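Local coordinates for protein 6-O-methylguanine DNA methyltransferase (Enterococcus faecalis, PDB 2B6C) that is of uncertain function but probably acts in DNA alkylation repair, as a helical-repeat protein of the AlkD-like family, at residues 97-102 / 138-143. Residues are numbered along the deposited sequence; the frame is centred on the assembly and turned at random.
Sequences YVPQKA and FWNRRV. With SO4 (sulfate ion), chain I.
Ala-102 O accepts a 2.7 Å hydrogen bond from a water, and the same water accepts a weak bond from Trp-139 NE1, at 3.5 Å, a tenuous solvent link between two segments that share no direct hydrogen bond. The setting is an all-helical fold consistent with the HEAT-like repeats of AlkD relatives: the loop 97-102, between helices 88-94 and 104-120, packs against the first turns of helix 138-146. It illustrates how a turn between helices can be fitted to a later helix by side-chain packing rather than by direct hydrogen bonds.

Beside this bridge, Ala-102 CB sits over one face of the Trp-139 indole, a CH-pi contact 3.8 Å from the centroid of the five-membered ring and 23° off its normal. The ring atom nearest to that methyl is Trp-139 CD1. The opposite face takes Phe-138, whose CE1 stands 3.3 Å above the plane near its centre, so the indole is clasped between a loop methyl and its helix neighbour.

Val-98 supplies the second foothold. With CG1 anti to the backbone N (chi1 171°), that methyl meets both Asn-140 and Val-143, lying 3.9 Å from Val-143 CG2. Phe-132 of helix 125-132 lies against both valines and Asn-140.

The amide of Asn-140 divides its duties. ND2 donates to O4 of a sulfate at 3.2 Å, with an N-H...O angle of 153°; the ion, probably from the crystallisation liquor, is also bound by Lys-95 NZ and the backbone N atoms of Glu-136 and Asn-137. Pro-99 CG lies 3.8 Å from this ND2. The other end is buried without a hydrogen-bond partner in the model: Asn-140 OD1 is pressed against Val-98 CG1, a tight 3.1 Å away.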
ATOM      1  N   TYR B  97       1.861  18.207 -15.198  1.00 17.18           N
ATOM      2  CA  TYR B  97       0.857  17.441 -15.944  1.00 16.20           C
ATOM      3  C   TYR B  97      -0.571  17.968 -15.795  1.00 16.79           C
ATOM      4  O   TYR B  97      -1.404  17.727 -16.665  1.00 17.06           O
ATOM      5  CB  TYR B  97       0.834  15.976 -15.521  1.00 17.25           C
ATOM      6  CG  TYR B  97       1.984  15.130 -15.998  1.00 17.52           C
ATOM      7  CD1 TYR B  97       2.068  14.718 -17.321  1.00 16.99           C
ATOM      8  CD2 TYR B  97       2.976  14.708 -15.102  1.00 19.91           C
ATOM      9  CE1 TYR B  97       3.134  13.912 -17.761  1.00 18.87           C
ATOM     10  CE2 TYR B  97       4.050  13.909 -15.522  1.00 18.45           C
ATOM     11  CZ  TYR B  97       4.123  13.514 -16.855  1.00 19.86           C
ATOM     12  OH  TYR B  97       5.183  12.707 -17.280  1.00 20.49           O
ATOM     13  N   VAL B  98      -0.867  18.676 -14.715  1.00 16.27           N
ATOM     14  CA  VAL B  98      -2.246  19.060 -14.421  1.00 16.59           C
ATOM     15  C   VAL B  98      -2.931  19.882 -15.562  1.00 17.52           C
ATOM     16  O   VAL B  98      -4.005  19.513 -16.010  1.00 17.22           O
ATOM     17  CB  VAL B  98      -2.369  19.714 -13.008  1.00 17.59           C
ATOM     18  CG1 VAL B  98      -3.775  20.309 -12.810  1.00 17.66           C
ATOM     19  CG2 VAL B  98      -2.041  18.684 -11.913  1.00 16.16           C
ATOM     20  N   PRO B  99      -2.260  20.942 -16.077  1.00 17.95           N
ATOM     21  CA  PRO B  99      -2.770  21.674 -17.228  1.00 17.53           C
ATOM     22  C   PRO B  99      -2.644  20.953 -18.602  1.00 17.49           C
ATOM     23  O   PRO B  99      -3.301  21.392 -19.570  1.00 16.09           O
ATOM     24  CB  PRO B  99      -1.906  22.962 -17.266  1.00 18.56           C
ATOM     25  CG  PRO B  99      -0.896  22.854 -16.238  1.00 17.39           C
ATOM     26  CD  PRO B  99      -0.992  21.509 -15.566  1.00 17.01           C
ATOM     27  N   GLN B 100      -1.832  19.891 -18.697  1.00 16.90           N
ATOM     28  CA  GLN B 100      -1.713  19.135 -19.955  1.00 16.77           C
ATOM     29  C   GLN B 100      -2.877  18.173 -20.209  1.00 15.89           C
ATOM     30  O   GLN B 100      -3.236  17.367 -19.322  1.00 16.19           O
ATOM     31  CB  GLN B 100      -0.412  18.340 -20.048  1.00 17.41           C
ATOM     32  CG  GLN B 100       0.884  19.088 -19.837  1.00 18.05           C
ATOM     33  CD  GLN B 100       2.067  18.102 -19.920  1.00 19.83           C
ATOM     34  OE1 GLN B 100       2.144  17.282 -20.842  1.00 24.97           O
ATOM     35  NE2 GLN B 100       2.967  18.165 -18.958  1.00 23.11           N
ATOM     36  N   LYS B 101      -3.452  18.255 -21.423  1.00 14.13           N
ATOM     37  CA  LYS B 101      -4.598  17.450 -21.835  1.00 14.15           C
ATOM     38  C   LYS B 101      -5.707  17.533 -20.742  1.00 14.40           C
ATOM     39  O   LYS B 101      -6.275  16.522 -20.339  1.00 14.74           O
ATOM     40  CB  LYS B 101      -4.188  15.986 -22.097  1.00 13.29           C
ATOM     41  CG  LYS B 101      -2.909  15.833 -22.915  1.00 12.97           C
ATOM     42  CD  LYS B 101      -2.708  14.389 -23.326  1.00 12.22           C
ATOM     43  CE  LYS B 101      -1.752  14.206 -24.489  1.00 13.58           C
ATOM     44  NZ  LYS B 101      -1.933  12.830 -25.026  1.00 16.89           N
ATOM     45  N   ALA B 102      -5.973  18.741 -20.282  1.00 13.84           N
ATOM     46  CA  ALA B 102      -6.776  18.973 -19.100  1.00 14.19           C
ATOM     47  C   ALA B 102      -8.259  19.048 -19.380  1.00 14.02           C
ATOM     48  O   ALA B 102      -8.709  19.789 -20.289  1.00 13.05           O
ATOM     49  CB  ALA B 102      -6.330  20.259 -18.397  1.00 13.35           C
ATOM     50  N   PHE B 138      -7.007  27.714 -14.351  1.00 16.35           N
ATOM     51  CA  PHE B 138      -8.075  27.406 -13.392  1.00 15.77           C
ATOM     52  C   PHE B 138      -8.106  25.927 -13.030  1.00 15.53           C
ATOM     53  O   PHE B 138      -8.573  25.576 -11.931  1.00 15.55           O
ATOM     54  CB  PHE B 138      -9.487  27.910 -13.830  1.00 15.66           C
ATOM     55  CG  PHE B 138     -10.126  27.096 -14.937  1.00 16.65           C
ATOM     56  CD1 PHE B 138     -10.691  25.846 -14.676  1.00 16.45           C
ATOM     57  CD2 PHE B 138     -10.163  27.583 -16.245  1.00 17.21           C
ATOM     58  CE1 PHE B 138     -11.292  25.098 -15.693  1.00 15.48           C
ATOM     59  CE2 PHE B 138     -10.748  26.834 -17.270  1.00 16.72           C
ATOM     60  CZ  PHE B 138     -11.331  25.574 -16.975  1.00 16.61           C
ATOM     61  N   TRP B 139      -7.622  25.061 -13.932  1.00 14.71           N
ATOM     62  CA  TRP B 139      -7.522  23.627 -13.617  1.00 13.71           C
ATOM     63  C   TRP B 139      -6.597  23.385 -12.426  1.00 13.95           C
ATOM     64  O   TRP B 139      -6.930  22.572 -11.547  1.00 13.70           O
ATOM     65  CB  TRP B 139      -7.052  22.796 -14.813  1.00 14.03           C
ATOM     66  CG  TRP B 139      -8.031  22.739 -15.911  1.00 14.06           C
ATOM     67  CD1 TRP B 139      -7.858  23.223 -17.207  1.00 13.65           C
ATOM     68  CD2 TRP B 139      -9.347  22.187 -15.863  1.00 14.45           C
ATOM     69  NE1 TRP B 139      -8.985  23.008 -17.936  1.00 13.33           N
ATOM     70  CE2 TRP B 139      -9.922  22.371 -17.153  1.00 14.45           C
ATOM     71  CE3 TRP B 139     -10.105  21.549 -14.867  1.00 15.15           C
ATOM     72  CZ2 TRP B 139     -11.232  21.940 -17.466  1.00 14.59           C
ATOM     73  CZ3 TRP B 139     -11.423  21.129 -15.187  1.00 14.93           C
ATOM     74  CH2 TRP B 139     -11.961  21.319 -16.471  1.00 13.12           C
ATOM     75  N   ASN B 140      -5.452  24.101 -12.369  1.00 14.27           N
ATOM     76  CA  ASN B 140      -4.601  24.030 -11.183  1.00 14.40           C
ATOM     77  C   ASN B 140      -5.320  24.491  -9.900  1.00 15.03           C
ATOM     78  O   ASN B 140      -5.130  23.900  -8.847  1.00 15.31           O
ATOM     79  CB  ASN B 140      -3.292  24.807 -11.342  1.00 14.42           C
ATOM     80  CG  ASN B 140      -2.280  24.092 -12.211  1.00 14.34           C
ATOM     81  OD1 ASN B 140      -2.149  22.867 -12.160  1.00 15.00           O
ATOM     82  ND2 ASN B 140      -1.547  24.860 -13.027  1.00 15.64           N
ATOM     83  N   ARG B 141      -6.100  25.571  -9.981  1.00 14.61           N
ATOM     84  CA  ARG B 141      -6.849  26.083  -8.816  1.00 14.50           C
ATOM     85  C   ARG B 141      -7.989  25.160  -8.400  1.00 15.29           C
ATOM     86  O   ARG B 141      -8.324  25.085  -7.211  1.00 14.81           O
ATOM     87  CB  ARG B 141      -7.374  27.477  -9.102  1.00 14.78           C
ATOM     88  CG  ARG B 141      -6.226  28.429  -9.459  1.00 13.20           C
ATOM     89  CD  ARG B 141      -6.649  29.887  -9.181  1.00 12.36           C
ATOM     90  NE  ARG B 141      -7.926  30.250  -9.779  1.00 14.67           N
ATOM     91  CZ  ARG B 141      -8.108  30.554 -11.068  1.00 15.90           C
ATOM     92  NH1 ARG B 141      -7.089  30.508 -11.942  1.00 18.53           N
ATOM     93  NH2 ARG B 141      -9.315  30.899 -11.482  1.00 13.40           N
ATOM     94  N   ARG B 142      -8.559  24.434  -9.372  1.00 15.16           N
ATOM     95  CA  ARG B 142      -9.437  23.332  -9.053  1.00 16.41           C
ATOM     96  C   ARG B 142      -8.772  22.283  -8.099  1.00 16.36           C
ATOM     97  O   ARG B 142      -9.421  21.777  -7.162  1.00 16.63           O
ATOM     98  CB  ARG B 142     -10.002  22.687 -10.328  1.00 15.95           C
ATOM     99  CG  ARG B 142     -10.995  21.530 -10.040  1.00 18.98           C
ATOM    100  CD  ARG B 142     -11.802  21.170 -11.296  1.00 16.80           C
ATOM    101  NE  ARG B 142     -12.552  19.928 -11.179  1.00 19.93           N
ATOM    102  CZ  ARG B 142     -13.891  19.860 -11.134  1.00 22.24           C
ATOM    103  NH1 ARG B 142     -14.489  18.672 -11.064  1.00 22.66           N
ATOM    104  NH2 ARG B 142     -14.646  20.972 -11.171  1.00 21.01           N
ATOM    105  N   VAL B 143      -7.510  21.943  -8.362  1.00 15.67           N
ATOM    106  CA  VAL B 143      -6.752  21.062  -7.486  1.00 15.85           C
ATOM    107  C   VAL B 143      -6.580  21.681  -6.083  1.00 15.83           C
ATOM    108  O   VAL B 143      -6.767  20.961  -5.108  1.00 15.97           O
ATOM    109  CB  VAL B 143      -5.362  20.621  -8.101  1.00 16.01           C
ATOM    110  CG1 VAL B 143      -4.477  19.758  -7.057  1.00 15.23           C
ATOM    111  CG2 VAL B 143      -5.581  19.798  -9.374  1.00 15.47           C
TER
HETATM  112  S   SO4 I 402       0.182  28.171 -13.266  1.00 33.50           S
HETATM  113  O1  SO4 I 402       1.114  27.896 -14.360  1.00 32.18           O
HETATM  114  O2  SO4 I 402       0.342  29.554 -12.767  1.00 32.06           O
HETATM  115  O3  SO4 I 402       0.528  27.292 -12.134  1.00 33.73           O
HETATM  116  O4  SO4 I 402      -1.198  27.936 -13.737  1.00 29.94           O
HETATM  117  O   HOH W   1      -8.523  22.247 -21.316  1.00 24.90           O